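Local coordinates for protein salt-tolerant glutaminase (Micrococcus luteus, PDB 3AGD) that probably hydrolyses L-glutamine to L-glutamate and ammonium, as a salt-tolerant member of the glutaminase family, at residues T200-A212 with G264-F278. Numbering follows the deposited sequence.
Sequences TVKDLAVMGACLA and GVLGALPGRVGIGVF
Gly274 packs against Ala205, Gly208 and Ala209, and Gly276 against Leu204 and Ala205, a clear instance of how a helix gets close to a sheet where the strand offers backbone instead of side chains. The axis of helix 201-212 passes 5.4 Å from that of strand 273-278. The two run roughly antiparallel, at 153° between their directions, and CA of Ala209 comes within 3.7 Å of CA of Gly274. Two CA-H...O contacts mark this tight seam: CA of Gly274 approaches Ala205 O at 3.3 Å, and a C-H of Gly276 CA is directed at Val201 O. On the strand 264-269 side the axes stand 6.8 Å apart and side chains fill the interval. Leu266 has CG anti to the backbone N (chi1 -178°), and its branch CD2 lies on the helix face, 3.7 Å from Gly208 CA and close to Leu204 O. Leu204 spans the two strands, its CB against Gly276 CA and its CD1 reaching Val265 O at 3.7 Å. Farther along, the methyl of Ala268 sits against Gly208 O and beside Leu211 CB.

The more open end is at the hairpin turn, where Gly271 is partly exposed and a hydrogen bond is added to the packing of the Ala212 methyl. There Gly271 N donates to Ala212 O (2.7 Å), nearly straight at the hydrogen but from above the carbonyl plane, tying the end of the helix to the turn. Ala212 CB lies against Leu269 O, and that oxygen takes the N-H groups of both Arg272 and Val273, which face Leu269 together in a classic beta bulge.

This is the helix-on-sheet layering of the beta-lactamase-like glutaminase domain. Strand 40-44 continues the sheet beside strand 273-278 and meets Ala205 and Ala209; helix 227-240 packs on Leu211 and Leu266, helix 131-146 covers Met207, and the second subunit reaches Val206 and Pro270.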
ATOM      1  N   THR A 200      24.125 -10.912   3.024  1.00 16.13           N
ATOM      2  CA  THR A 200      23.908 -11.735   1.845  1.00 18.27           C
ATOM      3  C   THR A 200      22.506 -11.396   1.356  1.00 22.24           C
ATOM      4  O   THR A 200      21.750 -10.699   2.042  1.00 21.71           O
ATOM      5  CB  THR A 200      23.917 -13.235   2.180  1.00 20.32           C
ATOM      6  OG1 THR A 200      22.791 -13.534   3.018  1.00 20.05           O
ATOM      7  CG2 THR A 200      25.205 -13.621   2.909  1.00 21.92           C
ATOM      8  N   VAL A 201      22.161 -11.889   0.174  1.00 22.53           N
ATOM      9  CA  VAL A 201      20.837 -11.665  -0.382  1.00 25.32           C
ATOM     10  C   VAL A 201      19.779 -12.100   0.636  1.00 23.32           C
ATOM     11  O   VAL A 201      18.771 -11.415   0.838  1.00 20.63           O
ATOM     12  CB  VAL A 201      20.639 -12.492  -1.653  1.00 35.22           C
ATOM     13  CG1 VAL A 201      19.220 -12.368  -2.132  1.00 42.02           C
ATOM     14  CG2 VAL A 201      21.594 -12.028  -2.723  1.00 42.81           C
ATOM     15  N   LYS A 202      20.020 -13.245   1.268  1.00 22.42           N
ATOM     16  CA  LYS A 202      19.099 -13.791   2.256  1.00 23.77           C
ATOM     17  C   LYS A 202      18.937 -12.861   3.449  1.00 23.73           C
ATOM     18  O   LYS A 202      17.834 -12.698   3.968  1.00 25.10           O
ATOM     19  CB  LYS A 202      19.585 -15.160   2.737  1.00 24.95           C
ATOM     20  CG  LYS A 202      19.502 -16.261   1.689  1.00 27.44           C
ATOM     21  CD  LYS A 202      20.012 -17.580   2.264  1.00 32.15           C
ATOM     22  CE  LYS A 202      19.904 -18.716   1.265  1.00 41.39           C
ATOM     23  NZ  LYS A 202      20.385 -20.014   1.839  1.00 44.67           N
ATOM     24  N   ASP A 203      20.036 -12.265   3.897  1.00 22.97           N
ATOM     25  CA  ASP A 203      19.969 -11.342   5.020  1.00 24.70           C
ATOM     26  C   ASP A 203      19.026 -10.193   4.677  1.00 21.45           C
ATOM     27  O   ASP A 203      18.131  -9.856   5.455  1.00 22.31           O
ATOM     28  CB  ASP A 203      21.351 -10.768   5.340  1.00 26.36           C
ATOM     29  CG  ASP A 203      22.293 -11.795   5.927  1.00 27.57           C
ATOM     30  OD1 ASP A 203      21.910 -12.478   6.903  1.00 25.39           O
ATOM     31  OD2 ASP A 203      23.424 -11.905   5.417  1.00 28.28           O
ATOM     32  N   LEU A 204      19.232  -9.596   3.507  1.00 17.91           N
ATOM     33  CA  LEU A 204      18.402  -8.476   3.070  1.00 21.22           C
ATOM     34  C   LEU A 204      16.923  -8.837   3.011  1.00 22.22           C
ATOM     35  O   LEU A 204      16.078  -8.079   3.482  1.00 24.40           O
ATOM     36  CB  LEU A 204      18.855  -7.970   1.694  1.00 21.33           C
ATOM     37  CG  LEU A 204      20.108  -7.094   1.655  1.00 19.72           C
ATOM     38  CD1 LEU A 204      20.349  -6.630   0.229  1.00 19.19           C
ATOM     39  CD2 LEU A 204      19.924  -5.890   2.575  1.00 16.26           C
ATOM     40  N   ALA A 205      16.614  -9.993   2.431  1.00 19.78           N
ATOM     41  CA  ALA A 205      15.229 -10.437   2.318  1.00 19.16           C
ATOM     42  C   ALA A 205      14.552 -10.456   3.686  1.00 18.48           C
ATOM     43  O   ALA A 205      13.462  -9.913   3.861  1.00 19.61           O
ATOM     44  CB  ALA A 205      15.177 -11.832   1.685  1.00 17.26           C
ATOM     45  N   VAL A 206      15.210 -11.074   4.659  1.00 17.64           N
ATOM     46  CA  VAL A 206      14.658 -11.172   6.004  1.00 17.52           C
ATOM     47  C   VAL A 206      14.550  -9.806   6.669  1.00 18.60           C
ATOM     48  O   VAL A 206      13.562  -9.510   7.340  1.00 20.09           O
ATOM     49  CB  VAL A 206      15.514 -12.109   6.882  1.00 19.59           C
ATOM     50  CG1 VAL A 206      14.958 -12.151   8.295  1.00 18.03           C
ATOM     51  CG2 VAL A 206      15.530 -13.517   6.268  1.00 20.45           C
ATOM     52  N   MET A 207      15.573  -8.977   6.490  1.00 18.23           N
ATOM     53  CA  MET A 207      15.570  -7.637   7.060  1.00 17.15           C
ATOM     54  C   MET A 207      14.394  -6.869   6.445  1.00 17.61           C
ATOM     55  O   MET A 207      13.621  -6.214   7.149  1.00 18.59           O
ATOM     56  CB  MET A 207      16.904  -6.949   6.754  1.00 17.47           C
ATOM     57  CG  MET A 207      18.090  -7.557   7.518  1.00 17.25           C
ATOM     58  SD  MET A 207      19.708  -7.145   6.815  1.00 19.89           S
ATOM     59  CE  MET A 207      19.964  -5.496   7.516  1.00 14.20           C
ATOM     60  N   GLY A 208      14.249  -6.980   5.131  1.00 15.49           N
ATOM     61  CA  GLY A 208      13.158  -6.308   4.448  1.00 18.60           C
ATOM     62  C   GLY A 208      11.806  -6.795   4.942  1.00 20.85           C
ATOM     63  O   GLY A 208      10.884  -5.996   5.123  1.00 18.75           O
ATOM     64  N   ALA A 209      11.688  -8.104   5.165  1.00 20.45           N
ATOM     65  CA  ALA A 209      10.438  -8.693   5.651  1.00 19.38           C
ATOM     66  C   ALA A 209      10.030  -8.103   7.002  1.00 19.54           C
ATOM     67  O   ALA A 209       8.842  -7.907   7.264  1.00 19.34           O
ATOM     68  CB  ALA A 209      10.580 -10.207   5.764  1.00 16.77           C
ATOM     69  N   CYS A 210      11.011  -7.839   7.860  1.00 17.36           N
ATOM     70  CA  CYS A 210      10.737  -7.255   9.169  1.00 19.07           C
ATOM     71  C   CYS A 210      10.019  -5.919   8.989  1.00 19.58           C
ATOM     72  O   CYS A 210       9.190  -5.527   9.813  1.00 19.48           O
ATOM     73  CB  CYS A 210      12.042  -7.029   9.944  1.00 20.42           C
ATOM     74  SG  CYS A 210      12.808  -8.521  10.651  1.00 24.58           S
ATOM     75  N   LEU A 211      10.352  -5.216   7.910  1.00 16.85           N
ATOM     76  CA  LEU A 211       9.722  -3.937   7.621  1.00 18.03           C
ATOM     77  C   LEU A 211       8.353  -4.186   6.988  1.00 17.37           C
ATOM     78  O   LEU A 211       7.380  -3.525   7.319  1.00 17.67           O
ATOM     79  CB  LEU A 211      10.591  -3.117   6.656  1.00 16.79           C
ATOM     80  CG  LEU A 211      11.958  -2.613   7.131  1.00 16.23           C
ATOM     81  CD1 LEU A 211      12.697  -1.954   5.961  1.00 13.05           C
ATOM     82  CD2 LEU A 211      11.775  -1.620   8.277  1.00 13.21           C
ATOM     83  N   ALA A 212       8.290  -5.161   6.087  1.00 18.05           N
ATOM     84  CA  ALA A 212       7.060  -5.497   5.382  1.00 18.47           C
ATOM     85  C   ALA A 212       5.923  -5.961   6.288  1.00 23.07           C
ATOM     86  O   ALA A 212       4.756  -5.708   5.994  1.00 21.78           O
ATOM     87  CB  ALA A 212       7.347  -6.563   4.329  1.00 17.23           C
ATOM     88  N   GLY A 264      23.778  -4.858  -4.063  1.00 16.54           N
ATOM     89  CA  GLY A 264      22.608  -5.356  -3.356  1.00 18.43           C
ATOM     90  C   GLY A 264      21.379  -4.466  -3.386  1.00 18.86           C
ATOM     91  O   GLY A 264      21.473  -3.252  -3.184  1.00 20.97           O
ATOM     92  N   VAL A 265      20.222  -5.068  -3.646  1.00 17.44           N
ATOM     93  CA  VAL A 265      18.965  -4.326  -3.664  1.00 17.80           C
ATOM     94  C   VAL A 265      18.038  -4.857  -2.572  1.00 17.58           C
ATOM     95  O   VAL A 265      17.820  -6.062  -2.457  1.00 14.97           O
ATOM     96  CB  VAL A 265      18.225  -4.443  -5.014  1.00 15.02           C
ATOM     97  CG1 VAL A 265      16.978  -3.552  -4.992  1.00 11.47           C
ATOM     98  CG2 VAL A 265      19.142  -4.041  -6.154  1.00 14.27           C
ATOM     99  N   LEU A 266      17.499  -3.941  -1.776  1.00 18.34           N
ATOM    100  CA  LEU A 266      16.598  -4.286  -0.690  1.00 17.40           C
ATOM    101  C   LEU A 266      15.167  -3.922  -1.083  1.00 19.21           C
ATOM    102  O   LEU A 266      14.912  -2.828  -1.584  1.00 18.60           O
ATOM    103  CB  LEU A 266      17.022  -3.529   0.572  1.00 19.29           C
ATOM    104  CG  LEU A 266      16.312  -3.678   1.927  1.00 24.38           C
ATOM    105  CD1 LEU A 266      15.358  -2.537   2.137  1.00 25.22           C
ATOM    106  CD2 LEU A 266      15.618  -5.023   2.024  1.00 19.35           C
ATOM    107  N   GLY A 267      14.244  -4.852  -0.869  1.00 16.21           N
ATOM    108  CA  GLY A 267      12.851  -4.609  -1.188  1.00 16.57           C
ATOM    109  C   GLY A 267      11.986  -4.955   0.008  1.00 19.88           C
ATOM    110  O   GLY A 267      12.300  -5.882   0.759  1.00 19.01           O
ATOM    111  N   ALA A 268      10.905  -4.209   0.198  1.00 17.86           N
ATOM    112  CA  ALA A 268      10.002  -4.458   1.311  1.00 19.60           C
ATOM    113  C   ALA A 268       8.587  -4.060   0.910  1.00 20.57           C
ATOM    114  O   ALA A 268       8.241  -2.879   0.906  1.00 18.47           O
ATOM    115  CB  ALA A 268      10.448  -3.673   2.535  1.00 19.09           C
ATOM    116  N   LEU A 269       7.782  -5.059   0.566  1.00 19.91           N
ATOM    117  CA  LEU A 269       6.401  -4.843   0.148  1.00 15.47           C
ATOM    118  C   LEU A 269       5.482  -5.205   1.312  1.00 18.86           C
ATOM    119  O   LEU A 269       5.276  -6.383   1.617  1.00 21.13           O
ATOM    120  CB  LEU A 269       6.089  -5.711  -1.074  1.00 13.44           C
ATOM    121  CG  LEU A 269       4.679  -5.565  -1.652  1.00 18.51           C
ATOM    122  CD1 LEU A 269       4.439  -4.108  -2.026  1.00 20.04           C
ATOM    123  CD2 LEU A 269       4.511  -6.468  -2.864  1.00 12.66           C
ATOM    124  N   PRO A 270       4.909  -4.189   1.974  1.00 18.42           N
ATOM    125  CA  PRO A 270       4.016  -4.384   3.118  1.00 17.52           C
ATOM    126  C   PRO A 270       3.026  -5.533   3.035  1.00 18.45           C
ATOM    127  O   PRO A 270       2.267  -5.655   2.074  1.00 16.66           O
ATOM    128  CB  PRO A 270       3.325  -3.031   3.246  1.00 18.30           C
ATOM    129  CG  PRO A 270       4.416  -2.085   2.845  1.00 17.78           C
ATOM    130  CD  PRO A 270       4.982  -2.761   1.611  1.00 16.13           C
ATOM    131  N   GLY A 271       3.040  -6.368   4.070  1.00 17.28           N
ATOM    132  CA  GLY A 271       2.122  -7.486   4.142  1.00 17.76           C
ATOM    133  C   GLY A 271       2.405  -8.667   3.240  1.00 19.56           C
ATOM    134  O   GLY A 271       1.694  -9.669   3.307  1.00 18.33           O
ATOM    135  N   ARG A 272       3.432  -8.590   2.401  1.00 19.45           N
ATOM    136  CA  ARG A 272       3.685  -9.728   1.537  1.00 20.51           C
ATOM    137  C   ARG A 272       5.087 -10.278   1.380  1.00 20.04           C
ATOM    138  O   ARG A 272       5.257 -11.493   1.401  1.00 20.81           O
ATOM    139  CB  ARG A 272       3.064  -9.465   0.171  1.00 25.64           C
ATOM    140  CG  ARG A 272       1.553  -9.599   0.248  1.00 32.82           C
ATOM    141  CD  ARG A 272       0.882  -8.930  -0.891  1.00 35.95           C
ATOM    142  NE  ARG A 272       1.057  -7.485  -0.860  1.00 30.34           N
ATOM    143  CZ  ARG A 272       0.801  -6.719  -1.910  1.00 28.07           C
ATOM    144  NH1 ARG A 272       0.377  -7.293  -3.029  1.00 23.68           N
ATOM    145  NH2 ARG A 272       0.962  -5.403  -1.850  1.00 25.58           N
ATOM    146  N   VAL A 273       6.101  -9.429   1.253  1.00 21.78           N
ATOM    147  CA  VAL A 273       7.430  -9.987   1.064  1.00 20.02           C
ATOM    148  C   VAL A 273       8.617  -9.056   1.308  1.00 21.66           C
ATOM    149  O   VAL A 273       8.531  -7.844   1.120  1.00 22.60           O
ATOM    150  CB  VAL A 273       7.529 -10.570  -0.371  1.00 21.55           C
ATOM    151  CG1 VAL A 273       7.676  -9.438  -1.379  1.00 16.76           C
ATOM    152  CG2 VAL A 273       8.665 -11.573  -0.468  1.00 23.49           C
ATOM    153  N   GLY A 274       9.717  -9.652   1.757  1.00 21.14           N
ATOM    154  CA  GLY A 274      10.952  -8.923   1.976  1.00 20.31           C
ATOM    155  C   GLY A 274      11.820  -9.390   0.821  1.00 21.07           C
ATOM    156  O   GLY A 274      11.867 -10.589   0.540  1.00 22.16           O
ATOM    157  N   ILE A 275      12.489  -8.473   0.131  1.00 20.34           N
ATOM    158  CA  ILE A 275      13.308  -8.859  -1.017  1.00 18.67           C
ATOM    159  C   ILE A 275      14.780  -8.480  -0.912  1.00 19.13           C
ATOM    160  O   ILE A 275      15.129  -7.380  -0.485  1.00 21.55           O
ATOM    161  CB  ILE A 275      12.756  -8.234  -2.311  1.00 17.36           C
ATOM    162  CG1 ILE A 275      11.332  -8.729  -2.557  1.00 19.13           C
ATOM    163  CG2 ILE A 275      13.669  -8.561  -3.491  1.00 12.20           C
ATOM    164  CD1 ILE A 275      10.571  -7.904  -3.583  1.00 15.93           C
ATOM    165  N   GLY A 276      15.636  -9.408  -1.316  1.00 16.64           N
ATOM    166  CA  GLY A 276      17.063  -9.168  -1.304  1.00 15.99           C
ATOM    167  C   GLY A 276      17.590  -9.631  -2.646  1.00 17.91           C
ATOM    168  O   GLY A 276      17.322 -10.757  -3.054  1.00 18.05           O
ATOM    169  N   VAL A 277      18.298  -8.763  -3.360  1.00 18.79           N
ATOM    170  CA  VAL A 277      18.866  -9.139  -4.651  1.00 18.88           C
ATOM    171  C   VAL A 277      20.330  -8.718  -4.680  1.00 20.25           C
ATOM    172  O   VAL A 277      20.708  -7.703  -4.092  1.00 20.87           O
ATOM    173  CB  VAL A 277      18.152  -8.454  -5.841  1.00 18.38           C
ATOM    174  CG1 VAL A 277      18.601  -9.111  -7.148  1.00 17.18           C
ATOM    175  CG2 VAL A 277      16.653  -8.549  -5.693  1.00 15.96           C
ATOM    176  N   PHE A 278      21.152  -9.494  -5.375  1.00 18.50           N
ATOM    177  CA  PHE A 278      22.568  -9.193  -5.458  1.00 17.69           C
ATOM    178  C   PHE A 278      23.144  -9.414  -6.850  1.00 17.41           C
ATOM    179  O   PHE A 278      23.045 -10.507  -7.416  1.00 16.06           O
ATOM    180  CB  PHE A 278      23.335 -10.044  -4.440  1.00 21.12           C
ATOM    181  CG  PHE A 278      24.828 -10.016  -4.618  1.00 26.01           C
ATOM    182  CD1 PHE A 278      25.525  -8.811  -4.589  1.00 22.68           C
ATOM    183  CD2 PHE A 278      25.538 -11.202  -4.799  1.00 27.26           C
ATOM    184  CE1 PHE A 278      26.911  -8.786  -4.734  1.00 27.07           C
ATOM    185  CE2 PHE A 278      26.925 -11.189  -4.946  1.00 27.41           C
ATOM    186  CZ  PHE A 278      27.615  -9.979  -4.913  1.00 28.68           C
TER